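Local coordinates for protein esterase (Xanthomonas oryzae pv. oryzae, PDB 3H2G) that degrades the cell wall of rice as a virulence esterase of the bacterium, hydrolysing carboxylic ester bonds with what is probably an alpha/beta-hydrolase catalytic triad, at residues D19-S22 with A23-S27; R156-L159 with Q160-T164; A374-H377 with M378-K381; V388-Q391 with L392-Q396. All coordinates share one frame; numbering follows the deposited sequence.

Interaction 1: D19-S22 with A23-S27; sequences DAIS and AMLAS
Met-24 turns its CG away from its own carbonyl carbon (chi1 -70°) and then bends at chi3 (-84°), which folds the thioether back along the helix toward the preceding turn. Its CE thereby comes to rest 3.9 Å from Ile-21 CA and 4.3 Å from Ile-21 CG1. One position further on, Leu-25 starts with the same first torsion, and its CD1 lies 4.3 Å from Ile-21 CG2, a loose apolar touch. Ile-21 thus has the methionine methyl near CG1 and a leucine methyl near CG2. Four backbone bonds of the i to i+4 kind join the two turns; in the last, Ala-26 N meets Ser-22 O at 2.8 Å. At the C-terminal end Ser-27 OG folds back and donates to Met-24 O at 2.8 Å, approaching from above the carbonyl plane. The hydroxyl of Ser-22 is engaged outside the segment, chiefly with Ala-40 N. Ile-21 also touches Val-110 of helix 108-114, and Met-24 and Leu-25 touch Thr-111 of the same helix, while Ala-23 and Ala-26 are exposed. What results is the i, i+3, i+4 stripe of an amphipathic alpha-helix, here the short helix 18-26 that follows strand 7-16, at one edge of the sheet, and packs against helix 108-114.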
loop_
_atom_site.group_PDB
_atom_site.type_symbol
_atom_site.label_atom_id
_atom_site.label_comp_id
_atom_site.label_asym_id
_atom_site.label_seq_id
_atom_site.Cartn_x
_atom_site.Cartn_y
_atom_site.Cartn_z
ATOM N N ASP A 19 -27.452 7.774 1.278
ATOM C CA ASP A 19 -27.824 8.312 2.588
ATOM C C ASP A 19 -27.107 7.625 3.745
ATOM O O ASP A 19 -26.711 8.279 4.712
ATOM C CB ASP A 19 -29.339 8.223 2.808
ATOM C CG ASP A 19 -30.121 9.151 1.895
ATOM O OD1 ASP A 19 -29.564 10.186 1.471
ATOM O OD2 ASP A 19 -31.301 8.849 1.613
ATOM N N ALA A 20 -26.953 6.308 3.657
ATOM C CA ALA A 20 -26.267 5.557 4.704
ATOM C C ALA A 20 -24.825 6.052 4.799
ATOM O O ALA A 20 -24.279 6.210 5.891
ATOM C CB ALA A 20 -26.293 4.065 4.386
ATOM N N ILE A 21 -24.212 6.300 3.647
ATOM C CA ILE A 21 -22.838 6.784 3.612
ATOM C C ILE A 21 -22.762 8.204 4.182
ATOM O O ILE A 21 -21.860 8.516 4.957
ATOM C CB ILE A 21 -22.279 6.745 2.167
ATOM C CG1 ILE A 21 -22.204 5.286 1.695
ATOM C CG2 ILE A 21 -20.895 7.393 2.115
ATOM C CD1 ILE A 21 -21.791 5.105 0.244
ATOM N N SER A 22 -23.714 9.057 3.815
ATOM C CA SER A 22 -23.737 10.424 4.327
ATOM C C SER A 22 -23.876 10.406 5.844
ATOM O O SER A 22 -23.289 11.232 6.543
ATOM C CB SER A 22 -24.902 11.214 3.724
ATOM O OG SER A 22 -24.652 11.545 2.373
ATOM N N ALA A 23 -24.657 9.457 6.351
ATOM C CA ALA A 23 -24.860 9.336 7.790
ATOM C C ALA A 23 -23.535 9.020 8.485
ATOM O O ALA A 23 -23.247 9.554 9.557
ATOM C CB ALA A 23 -25.888 8.251 8.086
ATOM N N MET A 24 -22.724 8.156 7.879
ATOM C CA MET A 24 -21.433 7.823 8.473
ATOM C C MET A 24 -20.515 9.044 8.435
ATOM O O MET A 24 -19.707 9.248 9.339
ATOM C CB MET A 24 -20.771 6.649 7.738
ATOM C CG MET A 24 -21.454 5.302 7.949
ATOM S SD MET A 24 -20.497 3.898 7.303
ATOM C CE MET A 24 -20.989 3.919 5.568
ATOM N N LEU A 25 -20.646 9.855 7.388
ATOM C CA LEU A 25 -19.826 11.056 7.239
ATOM C C LEU A 25 -20.240 12.154 8.218
ATOM O O LEU A 25 -19.408 12.941 8.668
ATOM C CB LEU A 25 -19.928 11.596 5.807
ATOM C CG LEU A 25 -19.328 10.745 4.682
ATOM C CD1 LEU A 25 -19.719 11.331 3.334
ATOM C CD2 LEU A 25 -17.815 10.690 4.826
ATOM N N ALA A 26 -21.527 12.201 8.545
ATOM C CA ALA A 26 -22.052 13.208 9.461
ATOM C C ALA A 26 -21.621 12.971 10.907
ATOM O O ALA A 26 -21.734 13.863 11.748
ATOM C CB ALA A 26 -23.573 13.249 9.371
ATOM N N SER A 27 -21.130 11.770 11.195
ATOM C CA SER A 27 -20.685 11.436 12.543
ATOM C C SER A 27 -19.175 11.618 12.685
ATOM O O SER A 27 -18.480 11.922 11.712
ATOM C CB SER A 27 -21.061 9.994 12.881
ATOM O OG SER A 27 -20.400 9.080 12.024
#

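Interaction 2: R156-L159 with Q160-T164; sequences RSVL and QHLKT
Val-158 and Leu-162 form the apolar pair of this turn. Their side chains run side by side, and Val-158 CG1 comes to 4.1 Å from Leu-162 CD1. Val-158 carries that methyl anti to its backbone N (chi1 175°), on the side where the leucine one turn later can meet it. Leu-159 and Thr-164 make a closer van der Waals contact, Leu-159 CD2 lying 3.7 Å from Thr-164 CB and 3.6 Å from Thr-164 OG1, with the two side chains set at a slant to each other.

Across the turn the hydrogen bonds are mainly backbone ones. His-161 N donates to Ser-157 O at 3.1 Å and Leu-162 N to Val-158 O at 3.1 Å, both in the ordinary helical pattern. Thr-164 N then reaches back five residues to Leu-159 O at 3.0 Å, and Lys-163 N makes a weak bond of 3.0 Å to Gln-160 O. Arg-156 instead carries its guanidinium away from this turn, where NH1 makes a hydrogen bond with the backbone carbonyl of Glu-196.

Val-158 and Leu-162 both face Phe-12 of strand 7-16, whereas Leu-159, Leu-162 and Thr-164 meet Ile-69 of strand 60-71. Lys-163, with positive phi (66°), is the C-prime residue of the Schellman motif that ends helix 141-162, and the Leu-159 side chain packs against Thr-164 across it.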
loop_
_atom_site.group_PDB
_atom_site.type_symbol
_atom_site.label_atom_id
_atom_site.label_comp_id
_atom_site.label_asym_id
_atom_site.label_seq_id
_atom_site.Cartn_x
_atom_site.Cartn_y
_atom_site.Cartn_z
ATOM N N ARG A 156 -11.598 -4.177 -15.085
ATOM C CA ARG A 156 -12.153 -3.588 -16.298
ATOM C C ARG A 156 -13.053 -4.583 -17.026
ATOM O O ARG A 156 -14.017 -4.192 -17.691
ATOM C CB ARG A 156 -11.028 -3.103 -17.224
ATOM C CG ARG A 156 -10.526 -1.711 -16.860
ATOM C CD ARG A 156 -9.374 -1.264 -17.754
ATOM N NE ARG A 156 -9.160 0.180 -17.684
ATOM C CZ ARG A 156 -8.163 0.816 -18.292
ATOM N NH1 ARG A 156 -7.287 0.135 -19.014
ATOM N NH2 ARG A 156 -8.050 2.133 -18.191
ATOM N N SER A 157 -12.738 -5.869 -16.905
ATOM C CA SER A 157 -13.552 -6.897 -17.538
ATOM C C SER A 157 -14.889 -6.983 -16.802
ATOM O O SER A 157 -15.945 -7.132 -17.422
ATOM C CB SER A 157 -12.836 -8.248 -17.501
ATOM O OG SER A 157 -11.664 -8.201 -18.295
ATOM N N VAL A 158 -14.841 -6.877 -15.477
ATOM C CA VAL A 158 -16.064 -6.917 -14.686
ATOM C C VAL A 158 -16.903 -5.696 -15.059
ATOM O O VAL A 158 -18.110 -5.797 -15.277
ATOM C CB VAL A 158 -15.766 -6.871 -13.164
ATOM C CG1 VAL A 158 -17.073 -6.786 -12.376
ATOM C CG2 VAL A 158 -14.983 -8.107 -12.751
ATOM N N LEU A 159 -16.248 -4.543 -15.144
ATOM C CA LEU A 159 -16.926 -3.299 -15.483
ATOM C C LEU A 159 -17.512 -3.323 -16.894
ATOM O O LEU A 159 -18.602 -2.794 -17.125
ATOM C CB LEU A 159 -15.957 -2.124 -15.322
ATOM C CG LEU A 159 -15.493 -1.926 -13.873
ATOM C CD1 LEU A 159 -14.205 -1.116 -13.835
ATOM C CD2 LEU A 159 -16.605 -1.248 -13.074
ATOM N N GLN A 160 -16.794 -3.937 -17.833
ATOM C CA GLN A 160 -17.270 -4.036 -19.212
ATOM C C GLN A 160 -18.563 -4.844 -19.272
ATOM O O GLN A 160 -19.517 -4.462 -19.951
ATOM C CB GLN A 160 -16.220 -4.715 -20.101
ATOM C CG GLN A 160 -14.990 -3.875 -20.392
ATOM C CD GLN A 160 -13.953 -4.622 -21.217
ATOM O OE1 GLN A 160 -14.246 -5.110 -22.310
ATOM N NE2 GLN A 160 -12.732 -4.710 -20.696
ATOM N N HIS A 161 -18.584 -5.967 -18.563
ATOM C CA HIS A 161 -19.757 -6.831 -18.540
ATOM C C HIS A 161 -20.958 -6.116 -17.923
ATOM O O HIS A 161 -22.093 -6.291 -18.365
ATOM C CB HIS A 161 -19.451 -8.110 -17.759
ATOM C CG HIS A 161 -20.540 -9.133 -17.830
ATOM N ND1 HIS A 161 -21.069 -9.572 -19.026
ATOM C CD2 HIS A 161 -21.200 -9.806 -16.858
ATOM C CE1 HIS A 161 -22.008 -10.469 -18.786
ATOM N NE2 HIS A 161 -22.107 -10.629 -17.479
ATOM N N LEU A 162 -20.698 -5.307 -16.901
ATOM C CA LEU A 162 -21.749 -4.551 -16.228
ATOM C C LEU A 162 -22.123 -3.310 -17.025
ATOM O O LEU A 162 -23.146 -2.677 -16.760
ATOM C CB LEU A 162 -21.278 -4.110 -14.846
ATOM C CG LEU A 162 -21.153 -5.177 -13.763
ATOM C CD1 LEU A 162 -20.535 -4.553 -12.521
ATOM C CD2 LEU A 162 -22.528 -5.755 -13.453
ATOM N N LYS A 163 -21.281 -2.969 -17.992
ATOM C CA LYS A 163 -21.474 -1.788 -18.823
ATOM C C LYS A 163 -21.349 -0.504 -18.006
ATOM O O LYS A 163 -21.965 0.512 -18.320
ATOM C CB LYS A 163 -22.827 -1.847 -19.541
ATOM C CG LYS A 163 -22.887 -2.936 -20.605
ATOM C CD LYS A 163 -24.203 -2.924 -21.365
ATOM C CE LYS A 163 -24.213 -3.998 -22.445
ATOM N NZ LYS A 163 -25.506 -4.047 -23.182
ATOM N N THR A 164 -20.541 -0.558 -16.952
ATOM C CA THR A 164 -20.309 0.613 -16.114
ATOM C C THR A 164 -19.563 1.629 -16.981
ATOM O O THR A 164 -18.544 1.305 -17.582
ATOM C CB THR A 164 -19.429 0.266 -14.894
ATOM O OG1 THR A 164 -20.042 -0.792 -14.148
ATOM C CG2 THR A 164 -19.259 1.487 -13.994
#

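Interaction 3: A374-H377 with M378-K381; sequences AFAH and MLTK
Met-378 can be followed outward from its backbone to the side chain of Phe-375, one turn earlier. Its CB is 4.0 Å from Phe-375 O. Bends at chi2 (74°) and chi3 (92°) then curl the chain back toward the start of the helix. The sulfur lies near two atoms of the preceding residues, Met-378 SD being 4.0 Å from His-377 CB and 4.1 Å from Phe-375 O. Relative to the imidazole it stands at the edge, far from the ring centre. The terminal methyl completes the curl: Met-378 CE lies 3.5 Å from Phe-375 CD2 and nearly as close to the CA of that residue, and the two side chains run side by side in the same direction.

His-377 contributes its carbonyl to the following turn. Thr-380 OG1 donates to His-377 O at 2.7 Å, in the carbonyl plane, and Thr-380 N approaches the same oxygen from well above that plane at 3.1 Å. The threonine's chi1 of 68° places its hydroxyl between backbone N and carbonyl carbon, where it can curl back to this acceptor. The weakly bonded first turn thus gains a side-chain bond just where the histidine sits.

The imidazole points elsewhere: ND1 bonds Asp-336 and NE2 bonds Ser-176, consistent with a Ser-His-Asp triad whose serine occupies a nucleophile elbow. Thr-380 OG1 is also bonded to Ser-206. In the fold, the start of helix 376-396 lies against the end of strand 169-175, with Met-378, Thr-380 and Lys-381 all touching Tyr-175, and Phe-375 meets Phe-230 edge-to-face just ahead of helix 231-246.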
loop_
_atom_site.group_PDB
_atom_site.type_symbol
_atom_site.label_atom_id
_atom_site.label_comp_id
_atom_site.label_asym_id
_atom_site.label_seq_id
_atom_site.Cartn_x
_atom_site.Cartn_y
_atom_site.Cartn_z
ATOM N N ALA A 374 4.319 7.064 16.507
ATOM C CA ALA A 374 4.238 5.990 15.527
ATOM C C ALA A 374 2.774 5.846 15.119
ATOM O O ALA A 374 2.467 5.479 13.987
ATOM C CB ALA A 374 4.740 4.689 16.138
ATOM N N PHE A 375 1.878 6.152 16.053
ATOM C CA PHE A 375 0.441 6.051 15.813
ATOM C C PHE A 375 -0.123 7.162 14.937
ATOM O O PHE A 375 -1.266 7.079 14.481
ATOM C CB PHE A 375 -0.317 6.021 17.143
ATOM C CG PHE A 375 -0.001 4.824 17.991
ATOM C CD1 PHE A 375 1.069 4.846 18.880
ATOM C CD2 PHE A 375 -0.754 3.660 17.876
ATOM C CE1 PHE A 375 1.384 3.723 19.644
ATOM C CE2 PHE A 375 -0.445 2.531 18.634
ATOM C CZ PHE A 375 0.626 2.565 19.519
ATOM N N ALA A 376 0.663 8.207 14.705
ATOM C CA ALA A 376 0.200 9.306 13.866
ATOM C C ALA A 376 0.143 8.820 12.422
ATOM O O ALA A 376 -0.497 9.436 11.568
ATOM C CB ALA A 376 1.142 10.501 13.990
ATOM N N HIS A 377 0.815 7.700 12.163
ATOM C CA HIS A 377 0.857 7.104 10.833
ATOM C C HIS A 377 -0.554 6.751 10.358
ATOM O O HIS A 377 -0.963 7.134 9.263
ATOM C CB HIS A 377 1.736 5.845 10.863
ATOM C CG HIS A 377 1.929 5.194 9.524
ATOM N ND1 HIS A 377 2.494 5.846 8.449
ATOM C CD2 HIS A 377 1.666 3.933 9.101
ATOM C CE1 HIS A 377 2.572 5.017 7.422
ATOM N NE2 HIS A 377 2.077 3.849 7.793
ATOM N N MET A 378 -1.297 6.031 11.195
ATOM C CA MET A 378 -2.651 5.612 10.851
ATOM C C MET A 378 -3.619 6.766 10.602
ATOM O O MET A 378 -4.585 6.621 9.849
ATOM C CB MET A 378 -3.209 4.690 11.943
ATOM C CG MET A 378 -2.502 3.339 12.039
ATOM S SD MET A 378 -0.853 3.416 12.791
ATOM C CE MET A 378 -1.274 3.115 14.507
ATOM N N LEU A 379 -3.363 7.908 11.230
ATOM C CA LEU A 379 -4.224 9.073 11.061
ATOM C C LEU A 379 -4.170 9.621 9.635
ATOM O O LEU A 379 -5.132 10.225 9.163
ATOM C CB LEU A 379 -3.815 10.182 12.035
ATOM C CG LEU A 379 -3.835 9.831 13.523
ATOM C CD1 LEU A 379 -3.271 10.992 14.333
ATOM C CD2 LEU A 379 -5.259 9.509 13.954
ATOM N N THR A 380 -3.052 9.404 8.946
ATOM C CA THR A 380 -2.897 9.918 7.586
ATOM C C THR A 380 -3.739 9.214 6.537
ATOM O O THR A 380 -3.972 9.764 5.464
ATOM C CB THR A 380 -1.424 9.868 7.110
ATOM O OG1 THR A 380 -1.009 8.504 6.951
ATOM C CG2 THR A 380 -0.515 10.560 8.114
ATOM N N LYS A 381 -4.200 8.001 6.831
ATOM C CA LYS A 381 -4.996 7.271 5.853
ATOM C C LYS A 381 -6.220 8.057 5.392
ATOM O O LYS A 381 -6.331 8.390 4.213
ATOM C CB LYS A 381 -5.435 5.914 6.405
ATOM C CG LYS A 381 -6.127 5.051 5.355
ATOM C CD LYS A 381 -6.669 3.770 5.964
ATOM C CE LYS A 381 -7.397 2.938 4.930
ATOM N NZ LYS A 381 -8.036 1.742 5.548
#

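Interaction 4: V388-Q391 with L392-Q396; sequences VRDQ and LLDKQ
The guanidinium of Arg-389 and the carboxylate of Asp-394 are nearly parallel, their planes 11° apart, and the two side chains run in the same direction. Asp-394 OD2 stands well out of the guanidinium plane, 4.3 Å from Arg-389 NE, so the pair probably attracts through charge alone, with no N-H aimed across. The closer touch is lower down, where Asp-394 OD1 lies 3.6 Å from Arg-389 CG. At the guanidinium edge, in plane, sits Asp-390: its OD1 takes both Arg-389 NE and Arg-389 NH2 at 3.0 Å, a side-on salt bridge to one oxygen. The bend at chi3 (66°) turns the arginine's end back to its neighbour. Asp-390 OD1 is also 3.9 Å from Asp-394 OD2, and the arginine probably offsets the repulsion between the carboxylates. Outside, Glu-38 forms a salt bridge with Arg-389, and Tyr-118 bonds Asp-394.

Val-388 O accepts from both Leu-392 N at 2.8 Å and Leu-393 N at 3.0 Å, whereas Asp-394 N reaches Arg-389 O at 2.8 Å. The i to i+5 bonds at Leu-393 and Asp-394 mark a widened turn: a pi-bulge in the C-terminal helix 376-396, whose Val-388 and Leu-392 pack on central-sheet strands 198-205 and 328-332 in an alpha/beta-hydrolase fold.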
loop_
_atom_site.group_PDB
_atom_site.type_symbol
_atom_site.label_atom_id
_atom_site.label_comp_id
_atom_site.label_asym_id
_atom_site.label_seq_id
_atom_site.Cartn_x
_atom_site.Cartn_y
_atom_site.Cartn_z
ATOM N N VAL A 388 -5.849 14.640 -0.777
ATOM C CA VAL A 388 -5.423 14.394 -2.152
ATOM C C VAL A 388 -6.606 14.390 -3.120
ATOM O O VAL A 388 -6.476 14.816 -4.266
ATOM C CB VAL A 388 -4.632 13.068 -2.274
ATOM C CG1 VAL A 388 -3.391 13.129 -1.383
ATOM C CG2 VAL A 388 -5.506 11.889 -1.900
ATOM N N ARG A 389 -7.757 13.911 -2.661
ATOM C CA ARG A 389 -8.950 13.907 -3.503
ATOM C C ARG A 389 -9.305 15.354 -3.834
ATOM O O ARG A 389 -9.508 15.710 -4.996
ATOM C CB ARG A 389 -10.125 13.263 -2.763
ATOM C CG ARG A 389 -11.445 13.289 -3.531
ATOM C CD ARG A 389 -12.624 13.032 -2.601
ATOM N NE ARG A 389 -12.793 14.126 -1.644
ATOM C CZ ARG A 389 -13.597 14.088 -0.585
ATOM N NH1 ARG A 389 -14.322 13.005 -0.327
ATOM N NH2 ARG A 389 -13.677 15.138 0.219
ATOM N N ASP A 390 -9.373 16.188 -2.800
ATOM C CA ASP A 390 -9.721 17.600 -2.972
ATOM C C ASP A 390 -8.702 18.413 -3.767
ATOM O O ASP A 390 -9.072 19.213 -4.629
ATOM C CB ASP A 390 -9.905 18.281 -1.612
ATOM C CG ASP A 390 -11.067 17.717 -0.816
ATOM O OD1 ASP A 390 -11.870 16.943 -1.374
ATOM O OD2 ASP A 390 -11.177 18.067 0.377
ATOM N N GLN A 391 -7.421 18.210 -3.475
ATOM C CA GLN A 391 -6.364 18.972 -4.134
ATOM C C GLN A 391 -5.856 18.477 -5.480
ATOM O O GLN A 391 -5.354 19.276 -6.275
ATOM C CB GLN A 391 -5.183 19.139 -3.173
ATOM C CG GLN A 391 -5.474 20.110 -2.031
ATOM C CD GLN A 391 -4.316 20.247 -1.060
ATOM O OE1 GLN A 391 -3.152 20.238 -1.461
ATOM N NE2 GLN A 391 -4.633 20.389 0.224
ATOM N N LEU A 392 -5.983 17.181 -5.752
ATOM C CA LEU A 392 -5.499 16.649 -7.025
ATOM C C LEU A 392 -6.484 15.794 -7.817
ATOM O O LEU A 392 -6.790 16.106 -8.962
ATOM C CB LEU A 392 -4.219 15.833 -6.814
ATOM C CG LEU A 392 -3.658 15.162 -8.081
ATOM C CD1 LEU A 392 -3.231 16.228 -9.086
ATOM C CD2 LEU A 392 -2.478 14.269 -7.721
ATOM N N LEU A 393 -6.963 14.709 -7.213
ATOM C CA LEU A 393 -7.873 13.799 -7.902
ATOM C C LEU A 393 -9.080 14.473 -8.554
ATOM O O LEU A 393 -9.328 14.277 -9.744
ATOM C CB LEU A 393 -8.349 12.699 -6.947
ATOM C CG LEU A 393 -7.272 11.917 -6.183
ATOM C CD1 LEU A 393 -7.943 10.775 -5.429
ATOM C CD2 LEU A 393 -6.212 11.372 -7.132
ATOM N N ASP A 394 -9.828 15.263 -7.786
ATOM C CA ASP A 394 -11.007 15.937 -8.330
ATOM C C ASP A 394 -10.664 16.807 -9.533
ATOM O O ASP A 394 -11.420 16.869 -10.500
ATOM C CB ASP A 394 -11.682 16.824 -7.276
ATOM C CG ASP A 394 -12.448 16.032 -6.232
ATOM O OD1 ASP A 394 -12.749 14.839 -6.462
ATOM O OD2 ASP A 394 -12.768 16.619 -5.179
ATOM N N LYS A 395 -9.518 17.475 -9.473
ATOM C CA LYS A 395 -9.097 18.363 -10.551
ATOM C C LYS A 395 -8.683 17.649 -11.837
ATOM O O LYS A 395 -8.679 18.253 -12.911
ATOM C CB LYS A 395 -7.962 19.260 -10.051
ATOM C CG LYS A 395 -8.369 20.076 -8.826
ATOM C CD LYS A 395 -7.280 21.032 -8.370
ATOM C CE LYS A 395 -7.736 21.825 -7.153
ATOM N NZ LYS A 395 -6.691 22.776 -6.681
ATOM N N GLN A 396 -8.353 16.364 -11.737
ATOM C CA GLN A 396 -7.927 15.609 -12.909
ATOM C C GLN A 396 -9.015 14.718 -13.505
ATOM O O GLN A 396 -8.787 14.058 -14.518
ATOM C CB GLN A 396 -6.700 14.760 -12.567
ATOM C CG GLN A 396 -5.491 15.582 -12.136
ATOM C CD GLN A 396 -5.003 16.514 -13.234
ATOM O OE1 GLN A 396 -4.466 16.070 -14.248
ATOM N NE2 GLN A 396 -5.203 17.812 -13.040
HETATM O O HOH W 1 -11.723 19.827 -5.236
#

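Interactions 3 and 4 share helix 376-396, their centres about 21 Å apart: one holds the probable catalytic histidine near the helix start, the other lies in its C-terminal part. Interaction 1 is a surface contact, whereas the other three are partly buried. Interactions 2 and 3 lie on opposite sides of the chain's centre, about 35 Å apart between centres. Side-chain chemistry follows place: aliphatic and thioether packing in interaction 1, aliphatic packing at a helix end in interaction 2, a thioether and a hydroxyl beside the probable active site in interaction 3, and charged groups in interaction 4. Strand 7-16 precedes the helix of interaction 1 and packs against that of interaction 2.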